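Local coordinates for protein soluble inorganic pyrophosphatase (Toxoplasma gondii, PDB 5WRT) that probably hydrolyses inorganic pyrophosphate to phosphate with the help of magnesium ions, this chain being its type I pyrophosphatase domain, at residues Leu142-Met147 / Leu153-Leu158; Asp119-Val124 / Arg219-Ala224; Gly186-Phe191 / His207-Leu212; Met147-Glu152 / Trp193-Thr198. All coordinates share one frame; numbering follows the deposited sequence.

Interaction 1 of 4, residues Leu142-Met147 / Leu153-Leu158. With MG (magnesium ion), chain C.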
loop_
_atom_site.group_PDB
_atom_site.type_symbol
_atom_site.label_atom_id
_atom_site.label_comp_id
_atom_site.label_asym_id
_atom_site.label_seq_id
_atom_site.Cartn_x
_atom_site.Cartn_y
_atom_site.Cartn_z
ATOM N N LEU A 142 -11.965 -14.203 10.171
ATOM C CA LEU A 142 -10.703 -14.922 10.272
ATOM C C LEU A 142 -9.707 -14.301 11.240
ATOM O O LEU A 142 -8.811 -15.006 11.712
ATOM C CB LEU A 142 -10.038 -15.020 8.891
ATOM C CG LEU A 142 -10.838 -15.719 7.792
ATOM C CD1 LEU A 142 -10.212 -15.453 6.430
ATOM C CD2 LEU A 142 -10.933 -17.208 8.067
ATOM N N GLY A 143 -9.838 -13.017 11.546
ATOM C CA GLY A 143 -8.859 -12.342 12.372
ATOM C C GLY A 143 -9.102 -10.850 12.356
ATOM O O GLY A 143 -10.061 -10.358 11.755
ATOM N N ALA A 144 -8.212 -10.131 13.038
ATOM C CA ALA A 144 -8.384 -8.694 13.190
ATOM C C ALA A 144 -7.046 -8.040 13.496
ATOM O O ALA A 144 -6.259 -8.563 14.288
ATOM C CB ALA A 144 -9.392 -8.366 14.296
ATOM N N LEU A 145 -6.804 -6.896 12.862
ATOM C CA LEU A 145 -5.642 -6.061 13.136
ATOM C C LEU A 145 -6.096 -4.849 13.938
ATOM O O LEU A 145 -7.092 -4.208 13.588
ATOM C CB LEU A 145 -4.967 -5.617 11.838
ATOM C CG LEU A 145 -4.233 -6.694 11.037
ATOM C CD1 LEU A 145 -4.133 -6.298 9.573
ATOM C CD2 LEU A 145 -2.852 -6.934 11.622
ATOM N N ALA A 146 -5.370 -4.539 15.012
ATOM C CA ALA A 146 -5.746 -3.454 15.918
ATOM C C ALA A 146 -4.962 -2.203 15.537
ATOM O O ALA A 146 -3.981 -1.829 16.180
ATOM C CB ALA A 146 -5.497 -3.854 17.367
ATOM N N MET A 147 -5.419 -1.538 14.480
ATOM C CA MET A 147 -4.773 -0.312 14.037
ATOM C C MET A 147 -5.131 0.834 14.977
ATOM O O MET A 147 -6.274 0.957 15.428
ATOM C CB MET A 147 -5.170 0.005 12.594
ATOM C CG MET A 147 -4.260 1.012 11.903
ATOM S SD MET A 147 -5.040 1.924 10.556
ATOM C CE MET A 147 -6.202 2.947 11.440
ATOM N N LEU A 153 -8.740 3.542 18.452
ATOM C CA LEU A 153 -8.644 2.136 18.082
ATOM C C LEU A 153 -9.514 1.886 16.856
ATOM O O LEU A 153 -10.736 2.064 16.907
ATOM C CB LEU A 153 -9.068 1.251 19.251
ATOM C CG LEU A 153 -9.158 -0.257 19.010
ATOM C CD1 LEU A 153 -7.867 -0.796 18.412
ATOM C CD2 LEU A 153 -9.480 -0.968 20.317
ATOM N N ASP A 154 -8.891 1.479 15.754
ATOM C CA ASP A 154 -9.580 1.298 14.478
ATOM C C ASP A 154 -9.326 -0.128 13.999
ATOM O O ASP A 154 -8.425 -0.381 13.196
ATOM C CB ASP A 154 -9.104 2.350 13.460
ATOM C CG ASP A 154 -9.859 2.281 12.148
ATOM O OD1 ASP A 154 -10.926 1.636 12.100
ATOM O OD2 ASP A 154 -9.385 2.879 11.162
ATOM N N TRP A 155 -10.131 -1.061 14.506
ATOM C CA TRP A 155 -10.000 -2.462 14.128
ATOM C C TRP A 155 -10.217 -2.644 12.632
ATOM O O TRP A 155 -11.084 -2.007 12.028
ATOM C CB TRP A 155 -11.011 -3.323 14.885
ATOM C CG TRP A 155 -10.733 -3.524 16.338
ATOM C CD1 TRP A 155 -11.335 -2.884 17.379
ATOM C CD2 TRP A 155 -9.802 -4.446 16.917
ATOM N NE1 TRP A 155 -10.833 -3.344 18.570
ATOM C CE2 TRP A 155 -9.888 -4.302 18.315
ATOM C CE3 TRP A 155 -8.900 -5.376 16.389
ATOM C CZ2 TRP A 155 -9.109 -5.052 19.194
ATOM C CZ3 TRP A 155 -8.127 -6.122 17.264
ATOM C CH2 TRP A 155 -8.236 -5.952 18.650
ATOM N N LYS A 156 -9.426 -3.530 12.037
ATOM C CA LYS A 156 -9.660 -4.015 10.680
ATOM C C LYS A 156 -9.857 -5.524 10.781
ATOM O O LYS A 156 -8.884 -6.281 10.856
ATOM C CB LYS A 156 -8.507 -3.650 9.747
ATOM C CG LYS A 156 -8.178 -2.165 9.723
ATOM C CD LYS A 156 -9.384 -1.343 9.296
ATOM C CE LYS A 156 -9.063 0.144 9.279
ATOM N NZ LYS A 156 -10.289 0.991 9.322
ATOM N N VAL A 157 -11.113 -5.954 10.810
ATOM C CA VAL A 157 -11.429 -7.376 10.870
ATOM C C VAL A 157 -11.206 -7.988 9.496
ATOM O O VAL A 157 -11.594 -7.414 8.471
ATOM C CB VAL A 157 -12.878 -7.585 11.349
ATOM C CG1 VAL A 157 -13.239 -9.067 11.351
ATOM C CG2 VAL A 157 -13.080 -6.980 12.729
ATOM N N LEU A 158 -10.579 -9.160 9.466
ATOM C CA LEU A 158 -10.351 -9.887 8.227
ATOM C C LEU A 158 -11.364 -11.017 8.117
ATOM O O LEU A 158 -11.613 -11.737 9.088
ATOM C CB LEU A 158 -8.928 -10.445 8.162
ATOM C CG LEU A 158 -7.811 -9.544 8.694
ATOM C CD1 LEU A 158 -6.498 -10.307 8.773
ATOM C CD2 LEU A 158 -7.658 -8.296 7.836
HETATM MG MG MG C . -12.920 1.744 12.061
HETATM O O HOH W 1 -12.949 -0.375 13.057
HETATM O O HOH W 2 -12.763 3.574 11.056
HETATM O O HOH W 3 -15.125 1.495 12.107
#
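Met-147 and Asp-154 run alongside one another off the same face of the sheet, near the turn end of the antiparallel hairpin formed by strands 136-149 and 152-161. Asp-154 N donates to Met-147 O at 2.7 Å (165°), while the return bond is weak. From there the aspartate can be followed outward. Asp-154 CB packs 3.6 Å from Met-147 CE, and chi1 of -176° sets CG anti to the backbone N, carrying the carboxylate off the strand. Asp-154 OD1 binds a magnesium ion at 2.0 Å. Asp-154 OD2 touches Met-147 CE at 3.2 Å and also receives Lys-156 NZ on its syn side at 2.8 Å, a salt bridge within the strand; NZ has a further partner in Asp-122. On the other face of the hairpin, Ala-146 CB sits over the Trp-155 six-membered ring, 3.8 Å from its centroid, a CH-pi contact. At the far end Leu-142 N and Gly-143 N both donate to Leu-158 O, the mark of a classic beta bulge. With one oxygen on the metal and the other on an ammonium group, the Asp-154 carboxylate has its rotation fixed, and the methionine methyl gives it an apolar flank.

Interaction 2 of 4, residues Asp119-Val124 / Arg219-Ala224. With MG (magnesium ion), chain D; MG (magnesium ion), chain C.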
loop_
_atom_site.group_PDB
_atom_site.type_symbol
_atom_site.label_atom_id
_atom_site.label_comp_id
_atom_site.label_asym_id
_atom_site.label_seq_id
_atom_site.Cartn_x
_atom_site.Cartn_y
_atom_site.Cartn_z
ATOM N N ASP A 119 -17.292 4.748 14.626
ATOM C CA ASP A 119 -17.927 4.303 13.395
ATOM C C ASP A 119 -18.370 2.846 13.491
ATOM O O ASP A 119 -18.015 2.135 14.437
ATOM C CB ASP A 119 -16.958 4.472 12.216
ATOM C CG ASP A 119 -17.183 5.762 11.458
ATOM O OD1 ASP A 119 -18.028 6.567 11.898
ATOM O OD2 ASP A 119 -16.515 5.969 10.422
ATOM N N PRO A 120 -19.173 2.370 12.533
ATOM C CA PRO A 120 -19.411 0.924 12.435
ATOM C C PRO A 120 -18.108 0.170 12.218
ATOM O O PRO A 120 -17.179 0.664 11.576
ATOM C CB PRO A 120 -20.341 0.795 11.223
ATOM C CG PRO A 120 -21.026 2.109 11.132
ATOM C CD PRO A 120 -20.053 3.137 11.630
ATOM N N LEU A 121 -18.057 -1.052 12.750
ATOM C CA LEU A 121 -16.827 -1.834 12.735
ATOM C C LEU A 121 -16.419 -2.179 11.306
ATOM O O LEU A 121 -17.237 -2.652 10.513
ATOM C CB LEU A 121 -17.009 -3.109 13.556
ATOM C CG LEU A 121 -15.787 -4.020 13.675
ATOM C CD1 LEU A 121 -14.627 -3.273 14.310
ATOM C CD2 LEU A 121 -16.131 -5.262 14.477
ATOM N N ASP A 122 -15.145 -1.954 10.989
ATOM C CA ASP A 122 -14.631 -2.163 9.642
ATOM C C ASP A 122 -14.250 -3.622 9.420
ATOM O O ASP A 122 -13.798 -4.314 10.336
ATOM C CB ASP A 122 -13.409 -1.275 9.394
ATOM C CG ASP A 122 -13.699 0.196 9.613
ATOM O OD1 ASP A 122 -14.755 0.674 9.150
ATOM O OD2 ASP A 122 -12.870 0.873 10.254
ATOM N N VAL A 123 -14.427 -4.085 8.183
ATOM C CA VAL A 123 -14.095 -5.455 7.807
ATOM C C VAL A 123 -13.449 -5.453 6.426
ATOM O O VAL A 123 -13.898 -4.747 5.515
ATOM C CB VAL A 123 -15.338 -6.376 7.836
ATOM C CG1 VAL A 123 -16.468 -5.797 6.995
ATOM C CG2 VAL A 123 -14.980 -7.783 7.372
ATOM N N VAL A 124 -12.382 -6.235 6.280
ATOM C CA VAL A 124 -11.715 -6.454 5.002
ATOM C C VAL A 124 -12.042 -7.870 4.545
ATOM O O VAL A 124 -11.800 -8.836 5.279
ATOM C CB VAL A 124 -10.196 -6.246 5.109
ATOM C CG1 VAL A 124 -9.557 -6.277 3.734
ATOM C CG2 VAL A 124 -9.884 -4.934 5.811
ATOM N N ARG A 219 -14.999 -11.847 19.025
ATOM C CA ARG A 219 -15.340 -11.062 20.207
ATOM C C ARG A 219 -15.304 -9.566 19.920
ATOM O O ARG A 219 -16.071 -8.804 20.521
ATOM C CB ARG A 219 -14.393 -11.401 21.358
ATOM C CG ARG A 219 -14.659 -12.749 22.015
ATOM C CD ARG A 219 -13.767 -12.943 23.231
ATOM N NE ARG A 219 -12.428 -13.411 22.878
ATOM C CZ ARG A 219 -12.112 -14.685 22.661
ATOM N NH1 ARG A 219 -13.038 -15.630 22.767
ATOM N NH2 ARG A 219 -10.867 -15.016 22.346
ATOM N N VAL A 220 -14.418 -9.126 19.023
ATOM C CA VAL A 220 -14.412 -7.724 18.615
ATOM C C VAL A 220 -15.750 -7.350 17.989
ATOM O O VAL A 220 -16.322 -6.296 18.296
ATOM C CB VAL A 220 -13.237 -7.452 17.656
ATOM C CG1 VAL A 220 -13.438 -6.133 16.921
ATOM C CG2 VAL A 220 -11.915 -7.451 18.413
ATOM N N VAL A 221 -16.280 -8.215 17.121
ATOM C CA VAL A 221 -17.561 -7.934 16.479
ATOM C C VAL A 221 -18.696 -7.961 17.499
ATOM O O VAL A 221 -19.582 -7.098 17.477
ATOM C CB VAL A 221 -17.812 -8.923 15.326
ATOM C CG1 VAL A 221 -19.071 -8.536 14.562
ATOM C CG2 VAL A 221 -16.612 -8.965 14.393
ATOM N N TYR A 222 -18.692 -8.950 18.401
ATOM C CA TYR A 222 -19.730 -9.025 19.427
ATOM C C TYR A 222 -19.783 -7.746 20.252
ATOM O O TYR A 222 -20.858 -7.171 20.460
ATOM C CB TYR A 222 -19.492 -10.219 20.354
ATOM C CG TYR A 222 -19.561 -11.583 19.711
ATOM C CD1 TYR A 222 -20.490 -11.870 18.717
ATOM C CD2 TYR A 222 -18.717 -12.603 20.133
ATOM C CE1 TYR A 222 -20.555 -13.129 18.145
ATOM C CE2 TYR A 222 -18.775 -13.857 19.572
ATOM C CZ TYR A 222 -19.691 -14.117 18.580
ATOM O OH TYR A 222 -19.737 -15.376 18.032
ATOM N N ARG A 223 -18.627 -7.295 20.746
ATOM C CA ARG A 223 -18.597 -6.112 21.600
ATOM C C ARG A 223 -19.132 -4.885 20.871
ATOM O O ARG A 223 -19.911 -4.110 21.439
ATOM C CB ARG A 223 -17.176 -5.861 22.102
ATOM C CG ARG A 223 -17.085 -4.760 23.146
ATOM C CD ARG A 223 -15.695 -4.677 23.749
ATOM N NE ARG A 223 -14.664 -4.516 22.728
ATOM C CZ ARG A 223 -13.677 -5.383 22.521
ATOM N NH1 ARG A 223 -13.587 -6.477 23.267
ATOM N NH2 ARG A 223 -12.782 -5.157 21.569
ATOM N N ALA A 224 -18.733 -4.696 19.611
ATOM C CA ALA A 224 -19.268 -3.587 18.829
ATOM C C ALA A 224 -20.757 -3.756 18.572
ATOM O O ALA A 224 -21.491 -2.763 18.500
ATOM C CB ALA A 224 -18.509 -3.455 17.508
HETATM MG MG MG D . -15.621 2.227 7.972
HETATM MG MG MG C . -12.920 1.744 12.061
HETATM O O HOH W 4 -14.929 3.561 9.330
HETATM O O HOH W 1 -12.949 -0.375 13.057
HETATM O O HOH W 2 -12.763 3.574 11.056
HETATM O O HOH W 3 -15.125 1.495 12.107
HETATM O O HOH W 5 -16.476 3.647 6.726
#
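The loop that interrupts metal-binding strand 115-125, just before its part 122-124, rests on C-terminal helix 214-232 through Leu-121, which meets Val-220, Val-221 and Ala-224. CG of the leucine stands anti to its own N (chi1 -178°), and this directs the two methyls at the helix. Leu-121 CD2 does most of the touching: it lies 3.7 Å from Val-220 CG1. On the next residue Leu-121 CD2 reaches Val-221 CA at 3.6 Å, close to the helix backbone itself, with the CG2 methyl of that valine alongside. The leucine crosses both valines at about a right angle. Nearer its base, Leu-121 CB faces Ala-224 CB at 4.2 Å, one helical turn on from Val-220. All four residues are buried, and Trp-155 closes on both Leu-121 and Val-220 from strand 152-161.

The next residue serves the metals. Asp-122 bridges two magnesium ions, OD2 holding one at 2.0 Å and OD1 the other at 2.1 Å. The first ion is shared with Asp-117 and Asp-154. Asp-119 acts in the second shell: its OD2 accepts a hydrogen bond, 3.1 Å long, from water 4, a ligand of the second ion. Asp-117, Asp-119 and Asp-122, with Pro-120 and Leu-121 between, fit the Asp-X-Asp-Pro-X-Asp signature of family I pyrophosphatases, in which acidic side chains gather the magnesium ions of the active site.

Interaction 3 of 4, residues Gly186-Phe191 / His207-Leu212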
loop_
_atom_site.group_PDB
_atom_site.type_symbol
_atom_site.label_atom_id
_atom_site.label_comp_id
_atom_site.label_asym_id
_atom_site.label_seq_id
_atom_site.Cartn_x
_atom_site.Cartn_y
_atom_site.Cartn_z
ATOM N N GLY A 186 0.036 -7.583 3.651
ATOM C CA GLY A 186 -0.408 -6.571 2.707
ATOM C C GLY A 186 -1.484 -5.671 3.286
ATOM O O GLY A 186 -1.471 -4.457 3.072
ATOM N N ILE A 187 -2.421 -6.252 4.039
ATOM C CA ILE A 187 -3.467 -5.453 4.670
ATOM C C ILE A 187 -2.891 -4.600 5.794
ATOM O O ILE A 187 -3.232 -3.419 5.931
ATOM C CB ILE A 187 -4.604 -6.362 5.171
ATOM C CG1 ILE A 187 -5.380 -6.946 3.989
ATOM C CG2 ILE A 187 -5.536 -5.598 6.103
ATOM C CD1 ILE A 187 -6.237 -8.137 4.355
ATOM N N ARG A 188 -2.004 -5.178 6.611
ATOM C CA ARG A 188 -1.396 -4.415 7.699
ATOM C C ARG A 188 -0.592 -3.237 7.164
ATOM O O ARG A 188 -0.707 -2.113 7.664
ATOM C CB ARG A 188 -0.506 -5.318 8.555
ATOM C CG ARG A 188 0.196 -4.564 9.685
ATOM C CD ARG A 188 0.955 -5.494 10.622
ATOM N NE ARG A 188 1.466 -6.663 9.917
ATOM C CZ ARG A 188 1.272 -7.919 10.305
ATOM N NH1 ARG A 188 0.586 -8.180 11.409
ATOM N NH2 ARG A 188 1.774 -8.914 9.587
ATOM N N GLU A 189 0.236 -3.478 6.145
ATOM C CA GLU A 189 1.069 -2.405 5.616
ATOM C C GLU A 189 0.238 -1.368 4.872
ATOM O O GLU A 189 0.600 -0.186 4.854
ATOM C CB GLU A 189 2.150 -2.978 4.700
ATOM C CG GLU A 189 3.158 -3.873 5.414
ATOM C CD GLU A 189 3.695 -3.270 6.701
ATOM O OE1 GLU A 189 3.961 -2.049 6.734
ATOM O OE2 GLU A 189 3.845 -4.022 7.687
ATOM N N TRP A 190 -0.873 -1.785 4.261
ATOM C CA TRP A 190 -1.742 -0.830 3.584
ATOM C C TRP A 190 -2.301 0.189 4.568
ATOM O O TRP A 190 -2.202 1.401 4.351
ATOM C CB TRP A 190 -2.879 -1.562 2.868
ATOM C CG TRP A 190 -3.535 -0.737 1.802
ATOM C CD1 TRP A 190 -3.288 -0.787 0.460
ATOM C CD2 TRP A 190 -4.537 0.272 1.987
ATOM N NE1 TRP A 190 -4.076 0.122 -0.200
ATOM C CE2 TRP A 190 -4.851 0.787 0.714
ATOM C CE3 TRP A 190 -5.200 0.788 3.105
ATOM C CZ2 TRP A 190 -5.799 1.792 0.527
ATOM C CZ3 TRP A 190 -6.141 1.786 2.917
ATOM C CH2 TRP A 190 -6.431 2.277 1.639
ATOM N N PHE A 191 -2.885 -0.288 5.667
ATOM C CA PHE A 191 -3.482 0.614 6.641
ATOM C C PHE A 191 -2.450 1.301 7.526
ATOM O O PHE A 191 -2.776 2.310 8.160
ATOM C CB PHE A 191 -4.505 -0.142 7.490
ATOM C CG PHE A 191 -5.796 -0.402 6.770
ATOM C CD1 PHE A 191 -6.726 0.613 6.606
ATOM C CD2 PHE A 191 -6.069 -1.648 6.229
ATOM C CE1 PHE A 191 -7.913 0.384 5.933
ATOM C CE2 PHE A 191 -7.254 -1.882 5.553
ATOM C CZ PHE A 191 -8.177 -0.864 5.406
ATOM N N HIS A 207 -1.349 -4.834 20.178
ATOM C CA HIS A 207 -1.045 -6.262 20.298
ATOM C C HIS A 207 0.227 -6.628 19.538
ATOM O O HIS A 207 0.321 -7.691 18.918
ATOM C CB HIS A 207 -2.223 -7.120 19.827
ATOM C CG HIS A 207 -3.459 -6.961 20.658
ATOM N ND1 HIS A 207 -3.693 -7.704 21.795
ATOM C CD2 HIS A 207 -4.533 -6.149 20.513
ATOM C CE1 HIS A 207 -4.854 -7.353 22.318
ATOM N NE2 HIS A 207 -5.384 -6.411 21.559
ATOM N N ASP A 208 1.216 -5.731 19.578
ATOM C CA ASP A 208 2.510 -5.943 18.926
ATOM C C ASP A 208 2.348 -6.222 17.431
ATOM O O ASP A 208 3.080 -7.026 16.850
ATOM C CB ASP A 208 3.298 -7.066 19.608
ATOM C CG ASP A 208 3.637 -6.743 21.053
ATOM O OD1 ASP A 208 3.949 -5.568 21.348
ATOM O OD2 ASP A 208 3.593 -7.666 21.895
ATOM N N GLU A 209 1.368 -5.564 16.809
ATOM C CA GLU A 209 1.076 -5.640 15.377
ATOM C C GLU A 209 0.543 -6.997 14.938
ATOM O O GLU A 209 0.387 -7.227 13.733
ATOM C CB GLU A 209 2.301 -5.294 14.521
ATOM C CG GLU A 209 3.003 -4.009 14.915
ATOM C CD GLU A 209 3.880 -3.473 13.806
ATOM O OE1 GLU A 209 4.172 -4.232 12.857
ATOM O OE2 GLU A 209 4.275 -2.292 13.883
ATOM N N ALA A 210 0.251 -7.900 15.869
ATOM C CA ALA A 210 -0.207 -9.227 15.488
ATOM C C ALA A 210 -1.616 -9.180 14.906
ATOM O O ALA A 210 -2.441 -8.338 15.272
ATOM C CB ALA A 210 -0.182 -10.166 16.694
ATOM N N ALA A 211 -1.881 -10.097 13.979
ATOM C CA ALA A 211 -3.247 -10.356 13.542
ATOM C C ALA A 211 -3.889 -11.264 14.581
ATOM O O ALA A 211 -3.523 -12.436 14.702
ATOM C CB ALA A 211 -3.265 -10.989 12.155
ATOM N N LEU A 212 -4.834 -10.721 15.341
ATOM C CA LEU A 212 -5.473 -11.491 16.392
ATOM C C LEU A 212 -6.229 -12.676 15.786
ATOM O O LEU A 212 -6.739 -12.588 14.667
ATOM C CB LEU A 212 -6.416 -10.595 17.191
ATOM C CG LEU A 212 -5.714 -9.708 18.226
ATOM C CD1 LEU A 212 -6.710 -9.101 19.200
ATOM C CD2 LEU A 212 -4.617 -10.464 18.966
#
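Arg-188 reaches from helix 183-193 to the backbone of Glu-209, at the bend in strand 204-212, and this single side chain makes the close part of the contact. With CG anti to its own backbone N (chi1 178°), the chain runs straight out before turning at chi3. Arg-188 CD passes 3.6 Å from Glu-209 O and 4.1 Å from Glu-209 CB. Arg-188 NH1 then meets Glu-209 O at 2.5 Å, in line with the edge of the guanidinium, but the angle at the hydrogen is only 126°, so the bond is weak and its exact length doubtful. Ala-211 N lies beyond, 4.0 Å from Arg-188 NH1.

The remainder is looser. The Glu-209 side chain crosses that of Arg-188 at about a right angle, and although the carboxylate and guanidinium planes differ by just 20°, Arg-188 NE stays 4.7 Å from Glu-209 OE1. Glu-209 instead forms its salt bridge with Arg-192, which also pairs with Glu-189, and it has a long, weak ion pair with Arg-181 of the second subunit. The loop is open to solvent at Asp-208, next to Glu-209; residues 207 to 209 all have left-handed backbone angles. What joins the helix to the loop is probably the attraction of the guanidinium for a peptide carbonyl, with a bond too bent to count as strong, while Arg-192 probably eases the repulsion between the two glutamates.

Interaction 4 of 4, residues Met147-Glu152 / Trp193-Thr198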
loop_
_atom_site.group_PDB
_atom_site.type_symbol
_atom_site.label_atom_id
_atom_site.label_comp_id
_atom_site.label_asym_id
_atom_site.label_seq_id
_atom_site.Cartn_x
_atom_site.Cartn_y
_atom_site.Cartn_z
ATOM N N MET A 147 -5.419 -1.538 14.480
ATOM C CA MET A 147 -4.773 -0.312 14.037
ATOM C C MET A 147 -5.131 0.834 14.977
ATOM O O MET A 147 -6.274 0.957 15.428
ATOM C CB MET A 147 -5.170 0.005 12.594
ATOM C CG MET A 147 -4.260 1.012 11.903
ATOM S SD MET A 147 -5.040 1.924 10.556
ATOM C CE MET A 147 -6.202 2.947 11.440
ATOM N N ILE A 148 -4.137 1.664 15.286
ATOM C CA ILE A 148 -4.310 2.846 16.122
ATOM C C ILE A 148 -4.120 4.076 15.245
ATOM O O ILE A 148 -3.009 4.347 14.772
ATOM C CB ILE A 148 -3.335 2.858 17.306
ATOM C CG1 ILE A 148 -3.427 1.547 18.090
ATOM C CG2 ILE A 148 -3.623 4.040 18.217
ATOM C CD1 ILE A 148 -4.801 1.270 18.649
ATOM N N ASP A 149 -5.202 4.821 15.025
ATOM C CA ASP A 149 -5.188 6.026 14.198
ATOM C C ASP A 149 -5.371 7.228 15.119
ATOM O O ASP A 149 -6.500 7.586 15.465
ATOM C CB ASP A 149 -6.282 5.977 13.136
ATOM C CG ASP A 149 -6.096 7.025 12.048
ATOM O OD1 ASP A 149 -5.440 8.058 12.307
ATOM O OD2 ASP A 149 -6.607 6.811 10.928
ATOM N N GLY A 150 -4.258 7.851 15.501
ATOM C CA GLY A 150 -4.284 9.016 16.365
ATOM C C GLY A 150 -5.087 8.829 17.635
ATOM O O GLY A 150 -6.086 9.523 17.850
ATOM N N GLY A 151 -4.667 7.890 18.481
ATOM C CA GLY A 151 -5.354 7.634 19.728
ATOM C C GLY A 151 -6.689 6.935 19.603
ATOM O O GLY A 151 -7.315 6.652 20.631
ATOM N N GLU A 152 -7.150 6.649 18.388
ATOM C CA GLU A 152 -8.393 5.922 18.174
ATOM C C GLU A 152 -8.077 4.485 17.789
ATOM O O GLU A 152 -7.245 4.239 16.909
ATOM C CB GLU A 152 -9.244 6.573 17.080
ATOM C CG GLU A 152 -9.849 7.917 17.442
ATOM C CD GLU A 152 -10.990 8.302 16.513
ATOM O OE1 GLU A 152 -10.912 7.984 15.306
ATOM O OE2 GLU A 152 -11.970 8.910 16.991
ATOM N N TRP A 193 0.332 2.695 6.244
ATOM C CA TRP A 193 0.987 3.725 5.451
ATOM C C TRP A 193 0.037 4.636 4.683
ATOM O O TRP A 193 0.482 5.678 4.191
ATOM C CB TRP A 193 1.960 3.073 4.454
ATOM C CG TRP A 193 3.169 2.459 5.094
ATOM C CD1 TRP A 193 3.367 1.137 5.375
ATOM C CD2 TRP A 193 4.353 3.142 5.524
ATOM N NE1 TRP A 193 4.597 0.956 5.959
ATOM C CE2 TRP A 193 5.224 2.171 6.062
ATOM C CE3 TRP A 193 4.761 4.479 5.510
ATOM C CZ2 TRP A 193 6.476 2.496 6.580
ATOM C CZ3 TRP A 193 6.004 4.800 6.025
ATOM C CH2 TRP A 193 6.847 3.812 6.552
ATOM N N TYR A 194 -1.248 4.289 4.566
ATOM C CA TYR A 194 -2.094 4.952 3.573
ATOM C C TYR A 194 -2.407 6.410 3.903
ATOM O O TYR A 194 -2.874 7.137 3.021
ATOM C CB TYR A 194 -3.397 4.174 3.372
ATOM C CG TYR A 194 -4.435 4.364 4.454
ATOM C CD1 TYR A 194 -4.182 3.980 5.762
ATOM C CD2 TYR A 194 -5.674 4.919 4.160
ATOM C CE1 TYR A 194 -5.133 4.145 6.751
ATOM C CE2 TYR A 194 -6.632 5.089 5.141
ATOM C CZ TYR A 194 -6.356 4.700 6.437
ATOM O OH TYR A 194 -7.305 4.866 7.420
ATOM N N LYS A 195 -2.170 6.860 5.131
ATOM C CA LYS A 195 -2.419 8.253 5.478
ATOM C C LYS A 195 -1.134 9.068 5.589
ATOM O O LYS A 195 -1.173 10.209 6.062
ATOM C CB LYS A 195 -3.211 8.337 6.783
ATOM C CG LYS A 195 -4.644 7.839 6.691
ATOM C CD LYS A 195 -5.305 7.868 8.065
ATOM C CE LYS A 195 -6.829 7.968 7.940
ATOM N NZ LYS A 195 -7.470 8.770 9.038
ATOM N N LEU A 196 0.001 8.508 5.177
ATOM C CA LEU A 196 1.230 9.297 5.120
ATOM C C LEU A 196 1.144 10.436 4.114
ATOM O O LEU A 196 1.555 11.559 4.454
ATOM C CB LEU A 196 2.433 8.393 4.836
ATOM C CG LEU A 196 3.781 9.100 5.023
ATOM C CD1 LEU A 196 4.095 9.278 6.503
ATOM C CD2 LEU A 196 4.904 8.351 4.320
ATOM N N PRO A 197 0.655 10.241 2.882
ATOM C CA PRO A 197 0.585 11.388 1.964
ATOM C C PRO A 197 -0.447 12.423 2.372
ATOM O O PRO A 197 -0.232 13.618 2.140
ATOM C CB PRO A 197 0.229 10.745 0.614
ATOM C CG PRO A 197 0.470 9.280 0.789
ATOM C CD PRO A 197 0.208 9.000 2.224
ATOM N N THR A 198 -1.558 12.002 2.979
ATOM C CA THR A 198 -2.619 12.942 3.322
ATOM C C THR A 198 -2.373 13.622 4.666
ATOM O O THR A 198 -2.657 14.814 4.820
ATOM C CB THR A 198 -3.973 12.230 3.324
ATOM O OG1 THR A 198 -3.869 10.994 4.042
ATOM C CG2 THR A 198 -4.422 11.943 1.899
#
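Lys-195 and Asp-149 reach for each other head-on and join in a salt bridge, Lys-195 NZ lying 2.9 Å from Asp-149 OD2. The ammonium comes to the syn side of that oxygen, 22° out of the carboxylate plane. The bend at chi4 (-146°) sets NZ on this oxygen; Lys-195 CE, 3.2 Å from Asp-149 OD2, runs close past the same atom. Asp-149 CG is anti to the backbone N (chi1 -166°), which turns the acid towards its partner. Beside this pair, Met-147 SD stands at the edge of the Tyr-194 ring, 4.4 Å from Tyr-194 CE1, a looser apolar touch.

Asp-149 opens the type I' turn of the beta hairpin made by strands 136-149 and 152-161. Gly-150 and Gly-151 form its tip, and Asp-149 N donates to Glu-152 O at 2.8 Å. Across the contact, Trp-193 to Leu-196 make a type I turn between two helices, with Lys-195 at the N-cap position of helix 196-199. Lys-195 CG lies over the centre of the Tyr-194 ring, 3.5 Å above its plane, so the aromatic ring supports the lysine chain on one side. Tyr-194 is in turn stacked on Trp-190 and meets Phe-191 and Tyr-85 edge-to-face. Farther out, Trp-193 NE1 hydrogen-bonds to Gly-182 O of the second subunit, and its ring packs edge-to-face with Trp-91 of that subunit.

How the interactions relate
The metal site joins interactions 1 and 2, whose centres are 8 Å apart: both hold the same magnesium ion, and Lys-156 NZ of the first forms a salt bridge with Asp-122 OD2 of the second at 2.7 Å. A probable backbone bond, Val-157 O to Val-124 N at 2.6 Å, pairs their strands. Interaction 3 attaches to the hairpin's other side, where Ala-144 O and Leu-212 N are 2.8 Å apart. Met-147, shared by interactions 1 and 4, packs its SD against Phe-191 O of interaction 3 at 3.3 Å. Interactions 2 and 4 do not touch, while 3 and 4 both reach the second subunit, linking the hairpin to the dimer interface.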